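Local structure of endonuclease PI-MtuI (Mycobacterium tuberculosis, 2IMZ) at residues Ile8-Pro11 and Val12-Thr15; Arg18-Asp21 and Val22-Arg26; Asp150-Glu154 and Glu155-Leu159. The protein is the splicing domain of the RecA intein, which probably excises itself from its host protein while joining the flanking polypeptide segments. The protein carries 1 engineered substitution. One frame throughout, in Å; residues are numbered along the deposited sequence.

In the fold
From the N terminus, the chain runs through strand 7-9 into interaction 1, the turn that closes the hairpin with strand 16-18. It enters helix 19-24 directly afterwards, and interaction 2 spans that helix from the residue before its start to the residues after its end. Interaction 3 comes much later, where strand 134-153 ends and the chain turns back toward strand 159-161. The three follow in series, neither nesting nor crossing, yet interaction 3 touches both others. Ile8 packs on Leu159, joining the first hairpin to the later turn, while Ile19, Val22 and Val23 of the helix rest on Leu151. These apolar contacts join hairpin, helix and long strand.

Interaction 1 of 3, residues Ile8-Pro11 and Val12-Thr15; sequences IFDP and VTGT
Asp10 turns its side chain into the loop formed by Val12, Thr13, Gly14 and Thr15. Its CB sits between Thr13 OG1 and Thr15 O, each 3.5 Å away; CG lies closer to the Thr13 hydroxyl, and the two side chains cross at about a right angle. With CG anti to the backbone N (chi1 179°), the carboxylate is carried round on the carbonyl side, toward the amides that follow. OD1 accepts from Val12 N at 2.8 Å, met nearly along its C-O axis though the N-H points somewhat aside (138°), which makes an Asx turn. Thr13 N reaches the same oxygen at 3.2 Å from well above the carboxylate plane. OD2, the other tip, accepts from His30 N, so both carboxylate oxygens are used, as suits a short acid.

The backbone N of Asp10 donates to Thr15 O at 2.9 Å, while its carbonyl O receives Gly14 N at 2.7 Å; Gly14 and Thr15 thus both face Asp10 as a G1 beta bulge. Gly14 fits because its phi of 87° would press a CB against the preceding carbonyl. Thr13 OG1 accepts from Thr15 N, an ST turn, and Pro11 suits the first bend with its ring-restricted phi. The Phe9 ring has Pro11 N over one face, and Gly14 O at its edge.

The turn closes the hairpin of strands 7-9 and 16-18, joined by Ile8-His17 backbone bonds. Phe9 and Pro11 lie on Val32 of strand 30-34, Pro11 and Val12 cover Ala42 of strand 40-52, and Ile8 reaches strand 159-161.

Interaction 2 of 3, residues Arg18-Asp21 and Val22-Arg26; sequences RIED and VVDGR
Val22 N meets Arg18 O at 3.2 Å, opening the hydrogen-bonding of the short helix 19-24, which has Arg18 at its N-cap position and a Schellman motif at its C-terminal end. One residue on, Val23 N meets Ile19 O at 3.0 Å, and Gly25 N reaches Asp21 O, approaching from above the carbonyl plane. At the far end Arg26 leaves helical angles with a positive phi (46°), and its N returns to Val23 O.

On the buried side, Ile19 CG1 and Val23 CG2 face each other loosely at 4.4 Å, one turn apart. Ile19, Val22 and Val23 form the apolar stripe of an amphipathic helix: Ile19 reaches Phe149, both valines lie on Leu151, and Val22 also meets Trp48. Branched aliphatic residues suit this buried face.

The polar groups gather near the start of the helix. Asp21 places CG beside its backbone N (chi1 -62°), which swings the carboxylate back toward the helix start. Arg18 grips it side-on with two nitrogens: NE donates to OD2 at 2.9 Å in the guanidinium plane, while NH2 shares itself between OD2 and OD1. Glu20 OE1 lies over one guanidinium face, a contact of charge alone, with its other oxygen, OE2, taken by Gly5 N. The flat guanidinium at the end of a long chain serves two acids at once, one at its edge and one over a face, which probably offsets their negative charges. Asp21 and Asp24, one turn apart, are bridged by a water that donates to Asp21 OD1 at 2.6 Å and to Asp24 OD2 at 2.7 Å.

Interaction 3 of 3, residues Asp150-Glu154 and Glu155-Leu159; sequences DLEVE and ELHTL. With ZN (zinc ion), chain C.
Val153, the last residue of strand 134-153, lies against Thr158 and Leu159 where the chain has doubled back. Its CG2 touches Leu159 CB at 3.9 Å and also covers Thr158 O, a buried carbonyl oxygen for which the model has no partner. A compact beta-branched side chain suits this close approach of the two backbones. The Val153 carbonyl O lies over one face of the His157 ring and takes a weak bond from His157 N at 3.4 Å.

Glu154 and Glu155 make the bend. Leu156 N returns to Glu154 O at 2.8 Å with a C=O...N angle of 101°, and Glu155 between them has positive phi and negative psi, a classic gamma turn. Both side chains run out extended beyond CG; a water donates to Glu154 OE2 and Glu155 OE1, and Arg43 pairs with Glu155 OE1.

The reversal brings two metal ligands together. Glu152, bent at chi2 (-54°), brings OE1 to the zinc ion at 2.2 Å, and His157 ND1 binds it at 2.0 Å, with carboxylate and ring planes 49° apart. His167 of the second subunit binds the same metal, and Lys74 of that subunit pairs with Glu152 OE2, so the site joins two chains; the modified Asn168, an aminosuccinimide, also takes part in zinc binding.

Strand 134-153 runs beside strand 40-52, with Leu151 packed on Trp48 and on helix 19-24, while Leu159 starts strand 159-161 and packs with Val153 on Val31.

Interaction 1 of 3, residues Ile8-Pro11 and Val12-Thr15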
ATOM      1  N   ILE A   8      -5.442  -4.783  15.729  1.00 10.58           N
ATOM      2  CA  ILE A   8      -5.169  -5.734  14.655  1.00 12.60           C
ATOM      3  C   ILE A   8      -5.316  -7.164  15.161  1.00 11.65           C
ATOM      4  O   ILE A   8      -4.629  -7.571  16.098  1.00 13.20           O
ATOM      5  CB  ILE A   8      -3.730  -5.571  14.121  1.00 10.42           C
ATOM      6  CG1 ILE A   8      -3.466  -4.111  13.741  1.00 15.09           C
ATOM      7  CG2 ILE A   8      -3.515  -6.486  12.917  1.00 13.57           C
ATOM      8  CD1 ILE A   8      -4.373  -3.581  12.664  1.00 16.76           C
ATOM      9  N   PHE A   9      -6.209  -7.917  14.531  1.00 11.62           N
ATOM     10  CA  PHE A   9      -6.477  -9.302  14.905  1.00 11.83           C
ATOM     11  C   PHE A   9      -5.515 -10.293  14.250  1.00 12.06           C
ATOM     12  O   PHE A   9      -5.333 -10.274  13.036  1.00 11.85           O
ATOM     13  CB  PHE A   9      -7.921  -9.643  14.513  1.00 13.75           C
ATOM     14  CG  PHE A   9      -8.296 -11.093  14.703  1.00 14.16           C
ATOM     15  CD1 PHE A   9      -8.131 -11.719  15.933  1.00 14.72           C
ATOM     16  CD2 PHE A   9      -8.878 -11.810  13.660  1.00 14.06           C
ATOM     17  CE1 PHE A   9      -8.549 -13.039  16.124  1.00 14.60           C
ATOM     18  CE2 PHE A   9      -9.298 -13.129  13.842  1.00 12.94           C
ATOM     19  CZ  PHE A   9      -9.133 -13.742  15.076  1.00 14.01           C
ATOM     20  N   ASP A  10      -4.895 -11.148  15.066  1.00 11.78           N
ATOM     21  CA  ASP A  10      -3.985 -12.181  14.566  1.00 13.66           C
ATOM     22  C   ASP A  10      -4.836 -13.453  14.587  1.00 14.06           C
ATOM     23  O   ASP A  10      -5.099 -14.010  15.651  1.00 15.15           O
ATOM     24  CB  ASP A  10      -2.778 -12.346  15.496  1.00 14.51           C
ATOM     25  CG  ASP A  10      -1.818 -13.424  15.015  1.00 14.03           C
ATOM     26  OD1 ASP A  10      -2.295 -14.431  14.457  1.00 14.92           O
ATOM     27  OD2 ASP A  10      -0.591 -13.275  15.207  1.00 14.21           O
ATOM     28  N   PRO A  11      -5.283 -13.917  13.409  1.00 14.06           N
ATOM     29  CA  PRO A  11      -6.118 -15.115  13.289  1.00 14.22           C
ATOM     30  C   PRO A  11      -5.474 -16.428  13.708  1.00 16.36           C
ATOM     31  O   PRO A  11      -6.173 -17.412  13.965  1.00 17.07           O
ATOM     32  CB  PRO A  11      -6.504 -15.110  11.815  1.00 14.63           C
ATOM     33  CG  PRO A  11      -5.275 -14.557  11.171  1.00 14.85           C
ATOM     34  CD  PRO A  11      -4.950 -13.385  12.073  1.00 12.01           C
ATOM     35  N   VAL A  12      -4.150 -16.443  13.781  1.00 15.23           N
ATOM     36  CA  VAL A  12      -3.431 -17.651  14.166  1.00 17.40           C
ATOM     37  C   VAL A  12      -3.450 -17.873  15.677  1.00 18.66           C
ATOM     38  O   VAL A  12      -3.741 -18.974  16.149  1.00 21.29           O
ATOM     39  CB  VAL A  12      -1.972 -17.594  13.688  1.00 17.39           C
ATOM     40  CG1 VAL A  12      -1.221 -18.847  14.144  1.00 17.94           C
ATOM     41  CG2 VAL A  12      -1.933 -17.473  12.178  1.00 16.43           C
ATOM     42  N   THR A  13      -3.143 -16.822  16.427  1.00 17.32           N
ATOM     43  CA  THR A  13      -3.114 -16.889  17.882  1.00 17.83           C
ATOM     44  C   THR A  13      -4.445 -16.494  18.506  1.00 18.91           C
ATOM     45  O   THR A  13      -4.749 -16.886  19.636  1.00 18.58           O
ATOM     46  CB  THR A  13      -2.037 -15.959  18.456  1.00 18.53           C
ATOM     47  OG1 THR A  13      -2.336 -14.605  18.088  1.00 17.61           O
ATOM     48  CG2 THR A  13      -0.667 -16.331  17.917  1.00 18.94           C
ATOM     49  N   GLY A  14      -5.227 -15.710  17.772  1.00 18.04           N
ATOM     50  CA  GLY A  14      -6.509 -15.251  18.277  1.00 17.95           C
ATOM     51  C   GLY A  14      -6.351 -13.973  19.083  1.00 17.15           C
ATOM     52  O   GLY A  14      -7.323 -13.430  19.607  1.00 18.00           O
ATOM     53  N   THR A  15      -5.114 -13.493  19.174  1.00 16.42           N
ATOM     54  CA  THR A  15      -4.782 -12.283  19.922  1.00 16.06           C
ATOM     55  C   THR A  15      -5.031 -11.003  19.130  1.00 15.28           C
ATOM     56  O   THR A  15      -4.841 -10.968  17.915  1.00 13.52           O
ATOM     57  CB  THR A  15      -3.290 -12.291  20.342  1.00 18.63           C
ATOM     58  OG1 THR A  15      -3.043 -13.406  21.208  1.00 21.77           O
ATOM     59  CG2 THR A  15      -2.917 -11.000  21.059  1.00 18.93           C
TER

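Interaction 2 of 3, residues Arg18-Asp21 and Val22-Arg26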
ATOM      1  N   ARG A  18      -2.427  -3.814  19.501  1.00 14.51           N
ATOM      2  CA  ARG A  18      -2.514  -2.389  19.210  1.00 13.53           C
ATOM      3  C   ARG A  18      -1.377  -2.180  18.215  1.00 12.51           C
ATOM      4  O   ARG A  18      -0.248  -2.615  18.447  1.00 12.52           O
ATOM      5  CB  ARG A  18      -2.289  -1.550  20.464  1.00 17.04           C
ATOM      6  CG  ARG A  18      -3.389  -1.699  21.512  1.00 21.63           C
ATOM      7  CD  ARG A  18      -3.201  -0.696  22.635  1.00 24.96           C
ATOM      8  NE  ARG A  18      -1.843  -0.750  23.166  1.00 30.69           N
ATOM      9  CZ  ARG A  18      -1.341   0.119  24.038  1.00 33.38           C
ATOM     10  NH1 ARG A  18      -2.089   1.121  24.489  1.00 34.54           N
ATOM     11  NH2 ARG A  18      -0.087  -0.008  24.452  1.00 34.13           N
ATOM     12  N   ILE A  19      -1.673  -1.523  17.101  1.00 10.92           N
ATOM     13  CA  ILE A  19      -0.669  -1.328  16.068  1.00 11.35           C
ATOM     14  C   ILE A  19       0.651  -0.711  16.544  1.00 11.94           C
ATOM     15  O   ILE A  19       1.718  -1.101  16.068  1.00 12.98           O
ATOM     16  CB  ILE A  19      -1.244  -0.503  14.885  1.00  9.47           C
ATOM     17  CG1 ILE A  19      -0.304  -0.611  13.682  1.00 11.64           C
ATOM     18  CG2 ILE A  19      -1.457   0.953  15.298  1.00 11.21           C
ATOM     19  CD1 ILE A  19      -0.949  -0.214  12.354  1.00 10.96           C
ATOM     20  N   GLU A  20       0.598   0.229  17.485  1.00 14.04           N
ATOM     21  CA  GLU A  20       1.836   0.849  17.953  1.00 14.39           C
ATOM     22  C   GLU A  20       2.744  -0.161  18.652  1.00 15.17           C
ATOM     23  O   GLU A  20       3.972  -0.053  18.584  1.00 16.17           O
ATOM     24  CB  GLU A  20       1.549   2.035  18.887  1.00 14.77           C
ATOM     25  CG  GLU A  20       0.888   1.692  20.217  1.00 15.13           C
ATOM     26  CD  GLU A  20      -0.631   1.718  20.153  1.00 18.69           C
ATOM     27  OE1 GLU A  20      -1.264   1.822  21.224  1.00 19.87           O
ATOM     28  OE2 GLU A  20      -1.193   1.629  19.041  1.00 17.22           O
ATOM     29  N   ASP A  21       2.149  -1.141  19.327  1.00 13.77           N
ATOM     30  CA  ASP A  21       2.942  -2.157  20.009  1.00 14.63           C
ATOM     31  C   ASP A  21       3.580  -3.080  18.984  1.00 14.57           C
ATOM     32  O   ASP A  21       4.711  -3.544  19.158  1.00 14.78           O
ATOM     33  CB  ASP A  21       2.078  -2.979  20.968  1.00 16.02           C
ATOM     34  CG  ASP A  21       1.470  -2.140  22.072  1.00 17.55           C
ATOM     35  OD1 ASP A  21       2.061  -1.100  22.429  1.00 19.48           O
ATOM     36  OD2 ASP A  21       0.404  -2.527  22.595  1.00 20.16           O
ATOM     37  N   VAL A  22       2.845  -3.352  17.909  1.00 13.01           N
ATOM     38  CA  VAL A  22       3.354  -4.208  16.852  1.00 12.04           C
ATOM     39  C   VAL A  22       4.550  -3.538  16.183  1.00 12.48           C
ATOM     40  O   VAL A  22       5.557  -4.186  15.905  1.00 12.54           O
ATOM     41  CB  VAL A  22       2.264  -4.485  15.792  1.00 12.08           C
ATOM     42  CG1 VAL A  22       2.822  -5.332  14.667  1.00 11.45           C
ATOM     43  CG2 VAL A  22       1.090  -5.199  16.443  1.00 13.39           C
ATOM     44  N   VAL A  23       4.438  -2.237  15.933  1.00 12.57           N
ATOM     45  CA  VAL A  23       5.525  -1.497  15.293  1.00 13.97           C
ATOM     46  C   VAL A  23       6.712  -1.266  16.233  1.00 15.20           C
ATOM     47  O   VAL A  23       7.865  -1.467  15.835  1.00 14.95           O
ATOM     48  CB  VAL A  23       5.027  -0.133  14.752  1.00 14.83           C
ATOM     49  CG1 VAL A  23       6.210   0.716  14.295  1.00 16.02           C
ATOM     50  CG2 VAL A  23       4.074  -0.362  13.581  1.00 14.10           C
ATOM     51  N   ASP A  24       6.442  -0.853  17.468  1.00 16.49           N
ATOM     52  CA  ASP A  24       7.520  -0.602  18.429  1.00 19.70           C
ATOM     53  C   ASP A  24       8.342  -1.858  18.704  1.00 18.55           C
ATOM     54  O   ASP A  24       9.551  -1.780  18.939  1.00 20.02           O
ATOM     55  CB  ASP A  24       6.970  -0.065  19.755  1.00 22.46           C
ATOM     56  CG  ASP A  24       6.287   1.283  19.608  1.00 28.19           C
ATOM     57  OD1 ASP A  24       6.694   2.078  18.734  1.00 32.64           O
ATOM     58  OD2 ASP A  24       5.345   1.554  20.383  1.00 32.85           O
ATOM     59  N   GLY A  25       7.691  -3.018  18.671  1.00 16.25           N
ATOM     60  CA  GLY A  25       8.406  -4.257  18.918  1.00 16.35           C
ATOM     61  C   GLY A  25       8.712  -5.057  17.666  1.00 15.75           C
ATOM     62  O   GLY A  25       9.259  -6.153  17.750  1.00 16.20           O
ATOM     63  N   ARG A  26       8.360  -4.513  16.502  1.00 15.58           N
ATOM     64  CA  ARG A  26       8.582  -5.197  15.234  1.00 14.52           C
ATOM     65  C   ARG A  26       8.131  -6.648  15.363  1.00 15.32           C
ATOM     66  O   ARG A  26       8.856  -7.579  15.015  1.00 15.12           O
ATOM     67  CB  ARG A  26      10.062  -5.116  14.838  1.00 15.70           C
ATOM     68  CG  ARG A  26      10.552  -3.681  14.711  1.00 17.95           C
ATOM     69  CD  ARG A  26      11.930  -3.580  14.080  1.00 22.14           C
ATOM     70  NE  ARG A  26      12.319  -2.181  13.930  1.00 26.56           N
ATOM     71  CZ  ARG A  26      13.411  -1.769  13.292  1.00 28.88           C
ATOM     72  NH1 ARG A  26      14.232  -2.648  12.735  1.00 29.43           N
ATOM     73  NH2 ARG A  26      13.678  -0.472  13.206  1.00 30.92           N
TER
HETATM   74  O   HOH W   1       4.325   0.208  22.479  1.00 32.57           O

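Interaction 3 of 3, residues Asp150-Glu154 and Glu155-Leu159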
ATOM      1  N   ASP A 150       1.972   1.986  10.104  1.00 14.33           N
ATOM      2  CA  ASP A 150       1.657   1.194   8.925  1.00 16.64           C
ATOM      3  C   ASP A 150       2.366  -0.156   9.043  1.00 15.74           C
ATOM      4  O   ASP A 150       3.366  -0.277   9.751  1.00 13.74           O
ATOM      5  CB  ASP A 150       2.124   1.942   7.673  1.00 22.68           C
ATOM      6  CG  ASP A 150       1.380   1.523   6.426  1.00 28.18           C
ATOM      7  OD1 ASP A 150       0.132   1.456   6.469  1.00 31.46           O
ATOM      8  OD2 ASP A 150       2.044   1.278   5.393  1.00 33.07           O
ATOM      9  N   LEU A 151       1.836  -1.165   8.360  1.00 14.31           N
ATOM     10  CA  LEU A 151       2.420  -2.505   8.387  1.00 14.21           C
ATOM     11  C   LEU A 151       2.442  -3.103   6.989  1.00 15.42           C
ATOM     12  O   LEU A 151       1.562  -2.818   6.180  1.00 17.92           O
ATOM     13  CB  LEU A 151       1.592  -3.430   9.286  1.00 12.43           C
ATOM     14  CG  LEU A 151       1.420  -3.074  10.763  1.00 15.29           C
ATOM     15  CD1 LEU A 151       0.367  -3.988  11.396  1.00 14.62           C
ATOM     16  CD2 LEU A 151       2.760  -3.212  11.482  1.00 13.45           C
ATOM     17  N   GLU A 152       3.456  -3.915   6.700  1.00 13.95           N
ATOM     18  CA  GLU A 152       3.522  -4.597   5.414  1.00 12.80           C
ATOM     19  C   GLU A 152       3.206  -6.055   5.686  1.00 12.99           C
ATOM     20  O   GLU A 152       3.812  -6.679   6.562  1.00 12.46           O
ATOM     21  CB  GLU A 152       4.905  -4.495   4.767  1.00 14.75           C
ATOM     22  CG  GLU A 152       5.107  -3.254   3.918  1.00 17.78           C
ATOM     23  CD  GLU A 152       4.031  -3.077   2.851  1.00 14.17           C
ATOM     24  OE1 GLU A 152       3.843  -3.975   1.992  1.00 18.23           O
ATOM     25  OE2 GLU A 152       3.369  -2.027   2.874  1.00 19.38           O
ATOM     26  N   VAL A 153       2.245  -6.575   4.934  1.00 13.01           N
ATOM     27  CA  VAL A 153       1.790  -7.953   5.053  1.00 13.76           C
ATOM     28  C   VAL A 153       2.263  -8.727   3.834  1.00 14.10           C
ATOM     29  O   VAL A 153       1.962  -8.366   2.697  1.00 13.87           O
ATOM     30  CB  VAL A 153       0.245  -8.014   5.134  1.00 12.83           C
ATOM     31  CG1 VAL A 153      -0.229  -9.461   5.203  1.00 13.13           C
ATOM     32  CG2 VAL A 153      -0.234  -7.245   6.359  1.00 14.59           C
ATOM     33  N   GLU A 154       3.007  -9.796   4.079  1.00 15.05           N
ATOM     34  CA  GLU A 154       3.533 -10.611   2.997  1.00 16.82           C
ATOM     35  C   GLU A 154       2.500 -11.026   1.951  1.00 16.80           C
ATOM     36  O   GLU A 154       1.372 -11.406   2.281  1.00 14.68           O
ATOM     37  CB  GLU A 154       4.196 -11.862   3.571  1.00 20.81           C
ATOM     38  CG  GLU A 154       4.624 -12.865   2.518  1.00 26.20           C
ATOM     39  CD  GLU A 154       5.088 -14.166   3.129  1.00 29.65           C
ATOM     40  OE1 GLU A 154       6.168 -14.176   3.748  1.00 31.08           O
ATOM     41  OE2 GLU A 154       4.364 -15.176   2.998  1.00 35.10           O
ATOM     42  N   GLU A 155       2.915 -10.928   0.691  1.00 14.75           N
ATOM     43  CA  GLU A 155       2.128 -11.316  -0.478  1.00 14.93           C
ATOM     44  C   GLU A 155       0.823 -10.593  -0.819  1.00 15.91           C
ATOM     45  O   GLU A 155       0.690 -10.030  -1.908  1.00 15.31           O
ATOM     46  CB  GLU A 155       1.853 -12.831  -0.429  1.00 17.59           C
ATOM     47  CG  GLU A 155       1.054 -13.357  -1.628  1.00 17.68           C
ATOM     48  CD  GLU A 155       0.725 -14.841  -1.534  1.00 23.27           C
ATOM     49  OE1 GLU A 155       0.348 -15.311  -0.441  1.00 23.29           O
ATOM     50  OE2 GLU A 155       0.823 -15.541  -2.566  1.00 25.66           O
ATOM     51  N   LEU A 156      -0.137 -10.599   0.100  1.00 13.52           N
ATOM     52  CA  LEU A 156      -1.442 -10.009  -0.176  1.00 13.90           C
ATOM     53  C   LEU A 156      -1.612  -8.503  -0.004  1.00 13.66           C
ATOM     54  O   LEU A 156      -2.552  -7.929  -0.546  1.00 12.50           O
ATOM     55  CB  LEU A 156      -2.508 -10.763   0.618  1.00 13.09           C
ATOM     56  CG  LEU A 156      -2.497 -12.264   0.287  1.00 15.96           C
ATOM     57  CD1 LEU A 156      -3.562 -12.993   1.096  1.00 13.87           C
ATOM     58  CD2 LEU A 156      -2.744 -12.453  -1.205  1.00 14.67           C
ATOM     59  N   HIS A 157      -0.719  -7.869   0.747  1.00 13.19           N
ATOM     60  CA  HIS A 157      -0.772  -6.422   0.919  1.00 12.86           C
ATOM     61  C   HIS A 157      -2.056  -5.842   1.495  1.00 12.99           C
ATOM     62  O   HIS A 157      -2.417  -4.704   1.194  1.00 12.11           O
ATOM     63  CB  HIS A 157      -0.468  -5.743  -0.421  1.00 15.32           C
ATOM     64  CG  HIS A 157       0.954  -5.901  -0.859  1.00 14.93           C
ATOM     65  ND1 HIS A 157       1.974  -5.125  -0.355  1.00 15.12           N
ATOM     66  CD2 HIS A 157       1.535  -6.782  -1.710  1.00 17.74           C
ATOM     67  CE1 HIS A 157       3.124  -5.523  -0.875  1.00 14.92           C
ATOM     68  NE2 HIS A 157       2.884  -6.528  -1.698  1.00 16.33           N
ATOM     69  N   THR A 158      -2.747  -6.623   2.317  1.00 10.73           N
ATOM     70  CA  THR A 158      -3.973  -6.158   2.960  1.00 11.79           C
ATOM     71  C   THR A 158      -4.009  -6.731   4.375  1.00 10.33           C
ATOM     72  O   THR A 158      -3.256  -7.647   4.701  1.00  9.80           O
ATOM     73  CB  THR A 158      -5.248  -6.619   2.203  1.00 11.46           C
ATOM     74  OG1 THR A 158      -5.325  -8.051   2.209  1.00 13.19           O
ATOM     75  CG2 THR A 158      -5.234  -6.122   0.763  1.00 12.22           C
ATOM     76  N   LEU A 159      -4.870  -6.177   5.219  1.00 11.11           N
ATOM     77  CA  LEU A 159      -4.998  -6.666   6.589  1.00 12.25           C
ATOM     78  C   LEU A 159      -6.271  -6.137   7.219  1.00 10.59           C
ATOM     79  O   LEU A 159      -6.836  -5.142   6.768  1.00 10.70           O
ATOM     80  CB  LEU A 159      -3.812  -6.231   7.457  1.00 12.99           C
ATOM     81  CG  LEU A 159      -3.780  -4.754   7.862  1.00 12.94           C
ATOM     82  CD1 LEU A 159      -2.983  -4.576   9.149  1.00 15.93           C
ATOM     83  CD2 LEU A 159      -3.188  -3.944   6.727  1.00 16.36           C
TER
HETATM   84 ZN    ZN C 501       2.054  -3.542   0.803  1.00 15.40          ZN
HETATM   85  O   HOH W   2       2.738 -16.140   1.082  1.00 44.26           O